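Local atomic coordinates of putative type VI secretion protein (Escherichia coli, PDB entry 6SJL), a protein that probably hydrolyses phospholipids of target-cell membranes as a toxic effector delivered by the type VI secretion system. Residues E[31-36]-E[113-118]; E[241-246]-E[277-282]; E[377-382]-E[403-408]. All blocks are in the same frame, centred on the assembly; numbering follows the deposited sequence.

Overall arrangement
The three contacts follow one another along the chain, without nesting or crossing. Contact 1 closes the first loop: strand 25-43 meets the loop before strand 121-128 after 76 intervening residues that include helices 53-58, 72-85 and 101-108. Contact 2 pairs two neighbouring parallel strands of the same mixed sheet, across 30 residues without helix or strand; its centre lies about 30 Å from that of contact 1. Contact 3, centred about 38 Å from contact 2, joins antiparallel strands of a separate three-stranded sheet through a 20-residue connection containing helix 389-393. The first loop reaches both later contacts: helix 101-108 packs on Phe244 and helix 72-85 on Lys380.

Contact 1: residues E[31-36]-E[113-118]; sequences PARGVT and QVLKKD
Arg33 leans from its strand over the irregular loop of Lys116, Lys117 and Asp118, and a little further along Val35 meets Leu115. The arginine has the most surface buried here. Its CG stands beside the backbone N (chi1 -74°) and the chain bends at chi3, which carries CD to 3.9 Å from Lys117 O. That same Lys117 O sits 3.7 Å above one face of the guanidinium, offset toward its rim. The polar end is held mainly by a salt bridge from NH2 to Asp183, with a weak hydrogen bond from NH1 to Gln119 O; a long side chain with several donors can span from its strand to the loop and still serve both partners.

Strand 25-43 belongs to the mixed sheet of the α/β-hydrolase-like fold, running parallel to both strand 121-128, which this loop leads into, and strand 184-195. Leu115 comes tip to tip with Val35, its CD1 touching both valine methyls about equally, 4.0 Å from Val35 CG2 and 4.1 Å from Val35 CG1. Both are apolar for good reason: Ala122 touches each of them, and Phe184 lies against Leu115 and Arg33 alike. Lys116 and Lys117, by contrast, are exposed at the margin, where lysine is well suited to solvent. Asp118 OD1 stays 6.0 Å from Arg33 NH1, too far for a salt bridge, so any attraction is long-range.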
loop_
_atom_site.group_PDB
_atom_site.type_symbol
_atom_site.label_atom_id
_atom_site.label_comp_id
_atom_site.label_asym_id
_atom_site.label_seq_id
_atom_site.Cartn_x
_atom_site.Cartn_y
_atom_site.Cartn_z
ATOM N N PRO E 31 -56.414 -35.909 38.601
ATOM C CA PRO E 31 -55.340 -36.844 38.256
ATOM C C PRO E 31 -54.964 -36.701 36.791
ATOM O O PRO E 31 -55.823 -36.546 35.921
ATOM C CB PRO E 31 -55.955 -38.220 38.542
ATOM C CG PRO E 31 -57.170 -37.954 39.367
ATOM C CD PRO E 31 -57.662 -36.607 38.933
ATOM N N ALA E 32 -53.663 -36.738 36.525
ATOM C CA ALA E 32 -53.127 -36.625 35.176
ATOM C C ALA E 32 -52.298 -37.860 34.857
ATOM O O ALA E 32 -51.487 -38.292 35.681
ATOM C CB ALA E 32 -52.279 -35.363 35.024
ATOM N N ARG E 33 -52.507 -38.416 33.663
ATOM C CA ARG E 33 -51.725 -39.549 33.181
ATOM C C ARG E 33 -50.238 -39.227 33.151
ATOM O O ARG E 33 -49.828 -38.075 32.989
ATOM C CB ARG E 33 -52.155 -39.929 31.766
ATOM C CG ARG E 33 -53.469 -40.632 31.625
ATOM C CD ARG E 33 -53.837 -40.693 30.157
ATOM N NE ARG E 33 -54.151 -39.357 29.666
ATOM C CZ ARG E 33 -54.362 -39.051 28.393
ATOM N NH1 ARG E 33 -54.287 -39.987 27.468
ATOM N NH2 ARG E 33 -54.645 -37.805 28.047
ATOM N N GLY E 34 -49.425 -40.267 33.287
ATOM C CA GLY E 34 -48.022 -40.149 32.956
ATOM C C GLY E 34 -47.707 -40.714 31.584
ATOM O O GLY E 34 -47.560 -41.929 31.430
ATOM N N VAL E 35 -47.579 -39.839 30.588
ATOM C CA VAL E 35 -47.446 -40.223 29.185
ATOM C C VAL E 35 -45.971 -40.217 28.809
ATOM O O VAL E 35 -45.330 -39.165 28.808
ATOM C CB VAL E 35 -48.248 -39.276 28.279
ATOM C CG1 VAL E 35 -47.835 -39.417 26.833
ATOM C CG2 VAL E 35 -49.722 -39.544 28.425
ATOM N N THR E 36 -45.428 -41.383 28.476
ATOM C CA THR E 36 -44.045 -41.472 28.015
ATOM C C THR E 36 -43.978 -41.165 26.522
ATOM O O THR E 36 -44.448 -41.945 25.693
ATOM C CB THR E 36 -43.455 -42.839 28.347
ATOM O OG1 THR E 36 -42.152 -42.953 27.770
ATOM C CG2 THR E 36 -44.337 -43.962 27.879
ATOM N N GLN E 113 -50.967 -38.036 17.123
ATOM C CA GLN E 113 -51.397 -36.649 17.047
ATOM C C GLN E 113 -52.215 -36.259 18.273
ATOM O O GLN E 113 -51.781 -35.428 19.072
ATOM C CB GLN E 113 -52.180 -36.419 15.753
ATOM C CG GLN E 113 -51.328 -36.582 14.523
ATOM C CD GLN E 113 -51.891 -35.870 13.324
ATOM O OE1 GLN E 113 -53.102 -35.742 13.177
ATOM N NE2 GLN E 113 -51.013 -35.393 12.457
ATOM N N VAL E 114 -53.372 -36.883 18.464
ATOM C CA VAL E 114 -54.258 -36.568 19.579
ATOM C C VAL E 114 -54.385 -37.813 20.436
ATOM O O VAL E 114 -54.878 -38.845 19.968
ATOM C CB VAL E 114 -55.635 -36.088 19.103
ATOM C CG1 VAL E 114 -56.379 -35.454 20.248
ATOM C CG2 VAL E 114 -55.492 -35.111 17.964
ATOM N N LEU E 115 -53.953 -37.717 21.687
ATOM C CA LEU E 115 -53.868 -38.886 22.542
ATOM C C LEU E 115 -55.249 -39.446 22.862
ATOM O O LEU E 115 -56.273 -38.780 22.716
ATOM C CB LEU E 115 -53.148 -38.545 23.843
ATOM C CG LEU E 115 -51.669 -38.199 23.774
ATOM C CD1 LEU E 115 -51.195 -37.890 25.153
ATOM C CD2 LEU E 115 -50.895 -39.357 23.207
ATOM N N LYS E 116 -55.264 -40.699 23.296
ATOM C CA LYS E 116 -56.492 -41.308 23.770
ATOM C C LYS E 116 -56.711 -40.978 25.241
ATOM O O LYS E 116 -55.809 -40.526 25.946
ATOM C CB LYS E 116 -56.473 -42.824 23.576
ATOM C CG LYS E 116 -56.265 -43.267 22.151
ATOM C CD LYS E 116 -56.608 -44.723 21.994
ATOM C CE LYS E 116 -55.944 -45.321 20.768
ATOM N NZ LYS E 116 -54.609 -44.725 20.488
ATOM N N LYS E 117 -57.939 -41.217 25.701
ATOM C CA LYS E 117 -58.325 -40.873 27.061
ATOM C C LYS E 117 -57.570 -41.668 28.112
ATOM O O LYS E 117 -57.586 -41.283 29.285
ATOM C CB LYS E 117 -59.825 -41.088 27.233
ATOM C CG LYS E 117 -60.219 -42.552 27.222
ATOM C CD LYS E 117 -61.668 -42.760 27.603
ATOM C CE LYS E 117 -61.894 -42.508 29.080
ATOM N NZ LYS E 117 -63.228 -43.012 29.510
ATOM N N ASP E 118 -56.919 -42.763 27.730
ATOM C CA ASP E 118 -56.156 -43.580 28.664
ATOM C C ASP E 118 -54.826 -44.028 28.070
ATOM O O ASP E 118 -54.192 -44.943 28.602
ATOM C CB ASP E 118 -56.985 -44.786 29.103
ATOM C CG ASP E 118 -57.557 -45.550 27.932
ATOM O OD1 ASP E 118 -57.410 -45.072 26.790
ATOM O OD2 ASP E 118 -58.149 -46.627 28.149
#

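Contact 2: residues E[241-246]-E[277-282]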
loop_
_atom_site.group_PDB
_atom_site.type_symbol
_atom_site.label_atom_id
_atom_site.label_comp_id
_atom_site.label_asym_id
_atom_site.label_seq_id
_atom_site.Cartn_x
_atom_site.Cartn_y
_atom_site.Cartn_z
ATOM N N LEU E 241 -31.238 -46.948 19.121
ATOM C CA LEU E 241 -30.369 -46.281 18.164
ATOM C C LEU E 241 -30.208 -47.202 16.970
ATOM O O LEU E 241 -29.488 -48.197 17.048
ATOM C CB LEU E 241 -29.019 -45.953 18.778
ATOM C CG LEU E 241 -28.067 -45.170 17.894
ATOM C CD1 LEU E 241 -28.656 -43.843 17.603
ATOM C CD2 LEU E 241 -26.758 -44.999 18.589
ATOM N N GLY E 242 -30.875 -46.875 15.875
ATOM C CA GLY E 242 -30.789 -47.680 14.683
ATOM C C GLY E 242 -29.885 -47.067 13.644
ATOM O O GLY E 242 -30.251 -46.101 12.983
ATOM N N LEU E 243 -28.704 -47.629 13.484
ATOM C CA LEU E 243 -27.731 -47.136 12.531
ATOM C C LEU E 243 -27.742 -48.011 11.293
ATOM O O LEU E 243 -28.121 -49.179 11.343
ATOM C CB LEU E 243 -26.349 -47.125 13.157
ATOM C CG LEU E 243 -26.374 -46.534 14.548
ATOM C CD1 LEU E 243 -25.122 -46.887 15.281
ATOM C CD2 LEU E 243 -26.515 -45.052 14.428
ATOM N N PHE E 244 -27.348 -47.436 10.169
ATOM C CA PHE E 244 -27.400 -48.174 8.920
ATOM C C PHE E 244 -26.036 -48.434 8.311
ATOM O O PHE E 244 -25.780 -49.544 7.856
ATOM C CB PHE E 244 -28.294 -47.469 7.904
ATOM C CG PHE E 244 -29.656 -48.053 7.827
ATOM C CD1 PHE E 244 -29.817 -49.388 7.561
ATOM C CD2 PHE E 244 -30.769 -47.284 8.036
ATOM C CE1 PHE E 244 -31.051 -49.937 7.489
ATOM C CE2 PHE E 244 -32.008 -47.836 7.965
ATOM C CZ PHE E 244 -32.147 -49.163 7.689
ATOM N N ASP E 245 -25.189 -47.426 8.172
ATOM C CA ASP E 245 -23.798 -47.688 7.825
ATOM C C ASP E 245 -23.041 -46.428 8.214
ATOM O O ASP E 245 -22.975 -45.497 7.415
ATOM C CB ASP E 245 -23.669 -47.989 6.341
ATOM C CG ASP E 245 -22.490 -48.845 6.008
ATOM O OD1 ASP E 245 -22.065 -49.634 6.858
ATOM O OD2 ASP E 245 -21.994 -48.741 4.880
ATOM N N THR E 246 -22.460 -46.404 9.401
ATOM C CA THR E 246 -21.903 -45.147 9.871
ATOM C C THR E 246 -20.678 -44.816 9.049
ATOM O O THR E 246 -19.766 -45.632 8.931
ATOM C CB THR E 246 -21.560 -45.211 11.347
ATOM O OG1 THR E 246 -22.648 -45.807 12.054
ATOM C CG2 THR E 246 -21.338 -43.818 11.870
ATOM N N LYS E 277 -30.829 -48.020 25.097
ATOM C CA LYS E 277 -31.265 -49.307 25.618
ATOM C C LYS E 277 -30.956 -50.422 24.634
ATOM O O LYS E 277 -30.423 -51.467 25.013
ATOM C CB LYS E 277 -32.753 -49.253 25.946
ATOM C CG LYS E 277 -33.078 -48.167 26.940
ATOM C CD LYS E 277 -34.414 -48.367 27.602
ATOM C CE LYS E 277 -35.461 -47.428 27.016
ATOM N NZ LYS E 277 -35.194 -46.000 27.329
ATOM N N LYS E 278 -31.269 -50.208 23.363
ATOM C CA LYS E 278 -30.966 -51.146 22.296
ATOM C C LYS E 278 -30.298 -50.383 21.172
ATOM O O LYS E 278 -30.761 -49.307 20.794
ATOM C CB LYS E 278 -32.226 -51.827 21.778
ATOM C CG LYS E 278 -32.959 -52.641 22.801
ATOM C CD LYS E 278 -32.166 -53.853 23.178
ATOM C CE LYS E 278 -33.027 -54.845 23.910
ATOM N NZ LYS E 278 -34.272 -55.128 23.150
ATOM N N VAL E 279 -29.207 -50.921 20.653
ATOM C CA VAL E 279 -28.553 -50.378 19.475
ATOM C C VAL E 279 -28.417 -51.504 18.469
ATOM O O VAL E 279 -28.168 -52.652 18.843
ATOM C CB VAL E 279 -27.183 -49.754 19.797
ATOM C CG1 VAL E 279 -26.544 -49.217 18.550
ATOM C CG2 VAL E 279 -27.347 -48.644 20.787
ATOM N N PHE E 280 -28.632 -51.183 17.199
ATOM C CA PHE E 280 -28.469 -52.129 16.111
ATOM C C PHE E 280 -27.902 -51.370 14.934
ATOM O O PHE E 280 -28.379 -50.282 14.617
ATOM C CB PHE E 280 -29.795 -52.776 15.735
ATOM C CG PHE E 280 -29.677 -53.892 14.751
ATOM C CD1 PHE E 280 -29.030 -55.052 15.087
ATOM C CD2 PHE E 280 -30.261 -53.803 13.509
ATOM C CE1 PHE E 280 -28.938 -56.078 14.197
ATOM C CE2 PHE E 280 -30.177 -54.831 12.622
ATOM C CZ PHE E 280 -29.518 -55.968 12.965
ATOM N N GLN E 281 -26.869 -51.916 14.317
ATOM C CA GLN E 281 -26.328 -51.368 13.090
ATOM C C GLN E 281 -26.283 -52.468 12.057
ATOM O O GLN E 281 -25.807 -53.564 12.342
ATOM C CB GLN E 281 -24.937 -50.796 13.291
ATOM C CG GLN E 281 -24.497 -49.963 12.137
ATOM C CD GLN E 281 -23.091 -49.501 12.235
ATOM O OE1 GLN E 281 -22.186 -50.287 12.444
ATOM N NE2 GLN E 281 -22.892 -48.208 12.097
ATOM N N ILE E 282 -26.806 -52.198 10.892
ATOM C CA ILE E 282 -26.477 -52.985 9.727
ATOM C C ILE E 282 -25.257 -52.343 9.091
ATOM O O ILE E 282 -24.960 -51.181 9.325
ATOM C CB ILE E 282 -27.657 -53.070 8.755
ATOM C CG1 ILE E 282 -28.934 -53.314 9.540
ATOM C CG2 ILE E 282 -27.469 -54.191 7.777
ATOM C CD1 ILE E 282 -30.157 -53.261 8.716
#
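Leu241 and Val279 lie abreast on two parallel strands, with Leu241 CB 3.8 Å from Val279 CG2. The backbones are in close register, their axes 6° apart. Leu241 uses both its backbone polar atoms: its N donates to Lys278 O at 2.9 Å, and its O accepts from Phe280 N at 3.1 Å. Leu243 N then binds Phe280 O at 2.9 Å, and only the last bond, Ile282 N to Leu243 O, is weak.

Packing is tight on the face that carries Leu241, Leu243, Val279 and Gln281. The extended Gln281 chain (CG anti to N, chi1 -167°) crosses Leu243 at a slant, bringing its CG to 3.5 Å from Leu243 CB, so its methylenes serve as apolar filling; helix 199-211 covers both leucines. Gly242 pairs with Phe280 and adds no side chain on the face that carries the phenylalanine, whose ring packs on helix 417-430 and makes a cation-pi contact with Arg466. Just past the end of strand 237-243, Phe244 runs side by side with Ile282, which is still in its strand, Phe244 CE1 lying 3.7 Å from Ile282 CD1.

The solvent side is looser in its side chains alone, for the backbone stays paired. Lys278 is exposed, and the end of Lys277 leads away from 241-246 to a salt bridge with Glu237, further back on the same strand.

Asp245 comes two residues after the end of strand 237-243, a usual site for active-site loops in α/β hydrolases. Its OD2 is hydrogen-bonded to His310 and salt-bridged to Arg534. With Ser197 this is consistent with a Ser-His-Asp catalytic triad, which would make Asp245 the acid of the site, presented by the turn that leaves the paired strand.

Contact 3: residues E[377-382]-E[403-408]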
loop_
_atom_site.group_PDB
_atom_site.type_symbol
_atom_site.label_atom_id
_atom_site.label_comp_id
_atom_site.label_asym_id
_atom_site.label_seq_id
_atom_site.Cartn_x
_atom_site.Cartn_y
_atom_site.Cartn_z
ATOM N N LEU E 377 -17.561 -57.928 -17.506
ATOM C CA LEU E 377 -16.270 -57.442 -17.040
ATOM C C LEU E 377 -15.291 -57.520 -18.202
ATOM O O LEU E 377 -14.868 -58.606 -18.601
ATOM C CB LEU E 377 -15.776 -58.240 -15.841
ATOM C CG LEU E 377 -14.510 -57.649 -15.252
ATOM C CD1 LEU E 377 -14.836 -56.334 -14.635
ATOM C CD2 LEU E 377 -13.927 -58.568 -14.230
ATOM N N THR E 378 -14.920 -56.360 -18.722
ATOM C CA THR E 378 -14.201 -56.221 -19.973
ATOM C C THR E 378 -12.960 -55.376 -19.735
ATOM O O THR E 378 -12.923 -54.550 -18.827
ATOM C CB THR E 378 -15.124 -55.570 -21.020
ATOM O OG1 THR E 378 -16.168 -56.482 -21.364
ATOM C CG2 THR E 378 -14.397 -55.182 -22.271
ATOM N N THR E 379 -11.934 -55.588 -20.549
ATOM C CA THR E 379 -10.800 -54.672 -20.638
ATOM C C THR E 379 -11.015 -53.822 -21.878
ATOM O O THR E 379 -10.901 -54.310 -23.000
ATOM C CB THR E 379 -9.468 -55.403 -20.704
ATOM O OG1 THR E 379 -9.231 -56.078 -19.468
ATOM C CG2 THR E 379 -8.356 -54.428 -20.939
ATOM N N LYS E 380 -11.356 -52.560 -21.669
ATOM C CA LYS E 380 -11.536 -51.623 -22.761
ATOM C C LYS E 380 -10.188 -51.093 -23.216
ATOM O O LYS E 380 -9.288 -50.885 -22.405
ATOM C CB LYS E 380 -12.411 -50.458 -22.315
ATOM C CG LYS E 380 -13.846 -50.792 -22.057
ATOM C CD LYS E 380 -14.556 -51.232 -23.297
ATOM C CE LYS E 380 -16.030 -51.369 -23.041
ATOM N NZ LYS E 380 -16.706 -52.094 -24.135
ATOM N N ILE E 381 -10.046 -50.873 -24.519
ATOM C CA ILE E 381 -8.860 -50.238 -25.076
ATOM C C ILE E 381 -9.281 -48.981 -25.812
ATOM O O ILE E 381 -10.320 -48.952 -26.473
ATOM C CB ILE E 381 -8.070 -51.158 -26.022
ATOM C CG1 ILE E 381 -7.997 -52.572 -25.484
ATOM C CG2 ILE E 381 -6.672 -50.655 -26.179
ATOM C CD1 ILE E 381 -7.408 -53.511 -26.481
ATOM N N ARG E 382 -8.465 -47.949 -25.695
ATOM C CA ARG E 382 -8.629 -46.706 -26.423
ATOM C C ARG E 382 -7.329 -46.442 -27.156
ATOM O O ARG E 382 -6.259 -46.768 -26.646
ATOM C CB ARG E 382 -8.942 -45.563 -25.473
ATOM C CG ARG E 382 -9.260 -44.259 -26.123
ATOM C CD ARG E 382 -9.443 -43.222 -25.065
ATOM N NE ARG E 382 -9.903 -41.955 -25.601
ATOM C CZ ARG E 382 -9.183 -40.845 -25.598
ATOM N NH1 ARG E 382 -7.965 -40.852 -25.090
ATOM N NH2 ARG E 382 -9.686 -39.732 -26.100
ATOM N N ALA E 403 -5.944 -48.245 -21.649
ATOM C CA ALA E 403 -6.735 -49.431 -21.372
ATOM C C ALA E 403 -7.080 -49.508 -19.896
ATOM O O ALA E 403 -6.220 -49.315 -19.038
ATOM C CB ALA E 403 -6.001 -50.697 -21.793
ATOM N N ALA E 404 -8.340 -49.815 -19.609
ATOM C CA ALA E 404 -8.803 -50.021 -18.248
ATOM C C ALA E 404 -9.765 -51.192 -18.235
ATOM O O ALA E 404 -10.227 -51.652 -19.275
ATOM C CB ALA E 404 -9.481 -48.779 -17.689
ATOM N N VAL E 405 -10.058 -51.672 -17.037
ATOM C CA VAL E 405 -11.048 -52.718 -16.838
ATOM C C VAL E 405 -12.409 -52.055 -16.708
ATOM O O VAL E 405 -12.585 -51.143 -15.900
ATOM C CB VAL E 405 -10.727 -53.557 -15.599
ATOM C CG1 VAL E 405 -11.591 -54.771 -15.565
ATOM C CG2 VAL E 405 -9.296 -53.938 -15.607
ATOM N N PHE E 406 -13.357 -52.486 -17.519
ATOM C CA PHE E 406 -14.698 -51.938 -17.503
ATOM C C PHE E 406 -15.677 -52.955 -16.948
ATOM O O PHE E 406 -15.436 -54.158 -16.988
ATOM C CB PHE E 406 -15.131 -51.534 -18.895
ATOM C CG PHE E 406 -16.098 -50.414 -18.919
ATOM C CD1 PHE E 406 -15.779 -49.208 -18.361
ATOM C CD2 PHE E 406 -17.311 -50.558 -19.526
ATOM C CE1 PHE E 406 -16.659 -48.177 -18.399
ATOM C CE2 PHE E 406 -18.194 -49.536 -19.557
ATOM C CZ PHE E 406 -17.868 -48.342 -19.001
ATOM N N PHE E 407 -16.782 -52.456 -16.415
ATOM C CA PHE E 407 -17.864 -53.300 -15.933
ATOM C C PHE E 407 -19.171 -52.675 -16.384
ATOM O O PHE E 407 -19.523 -51.588 -15.930
ATOM C CB PHE E 407 -17.818 -53.445 -14.419
ATOM C CG PHE E 407 -18.874 -54.336 -13.873
ATOM C CD1 PHE E 407 -18.831 -55.692 -14.091
ATOM C CD2 PHE E 407 -19.919 -53.820 -13.140
ATOM C CE1 PHE E 407 -19.800 -56.507 -13.598
ATOM C CE2 PHE E 407 -20.888 -54.642 -12.643
ATOM C CZ PHE E 407 -20.827 -55.985 -12.873
ATOM N N GLU E 408 -19.872 -53.333 -17.295
ATOM C CA GLU E 408 -21.205 -52.919 -17.698
ATOM C C GLU E 408 -22.222 -53.754 -16.942
ATOM O O GLU E 408 -22.079 -54.973 -16.850
ATOM C CB GLU E 408 -21.436 -53.094 -19.196
ATOM C CG GLU E 408 -20.595 -52.256 -20.130
ATOM C CD GLU E 408 -19.320 -52.956 -20.565
ATOM O OE1 GLU E 408 -19.030 -54.064 -20.077
ATOM O OE2 GLU E 408 -18.627 -52.417 -21.446
#
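Thr378 and Phe406 form a hydrogen-bonded pair, Thr378 N reaching Phe406 O at 2.8 Å; the return bond, Phe406 N to Thr378 O, is modelled very short. Lys380 and Ala404 form the next such pair of these antiparallel strands, with Lys380 N 2.8 Å from Ala404 O. Between them lies the non-hydrogen-bonded pair Thr379–Val405, flanked outside by Leu377–Phe407 and Ile381–Ala403. The strand directions are 139° apart rather than near 180°, so the pair is strongly twisted.

The one salt bridge joins Lys380 NZ to Glu408 OE2 at 3.3 Å, the two side chains coming from opposite directions. The lysine bends at chi2 (-65°), laying its methylenes obliquely across Phe406, CG 3.5 Å from Phe406 CB. A long amphipathic side chain fits here, greasy along its stem and charged at its end.

Apolar contacts mark the opposite face. Leu377 CD1 reaches 3.7 Å from Val405 CG1 and also touches Phe407, while Ala403 CB meets Ile381 CG2 at 4.4 Å.

Strand 398-409 is the middle of the three-stranded antiparallel sheet, its other edge paired with strand 328-341. Helix 350-364 covers Thr379, Ile381 and Val405, with Thr379 OG1 hydrogen-bonded to Glu356, whereas helix 72-85 packs on Lys380 and Phe406.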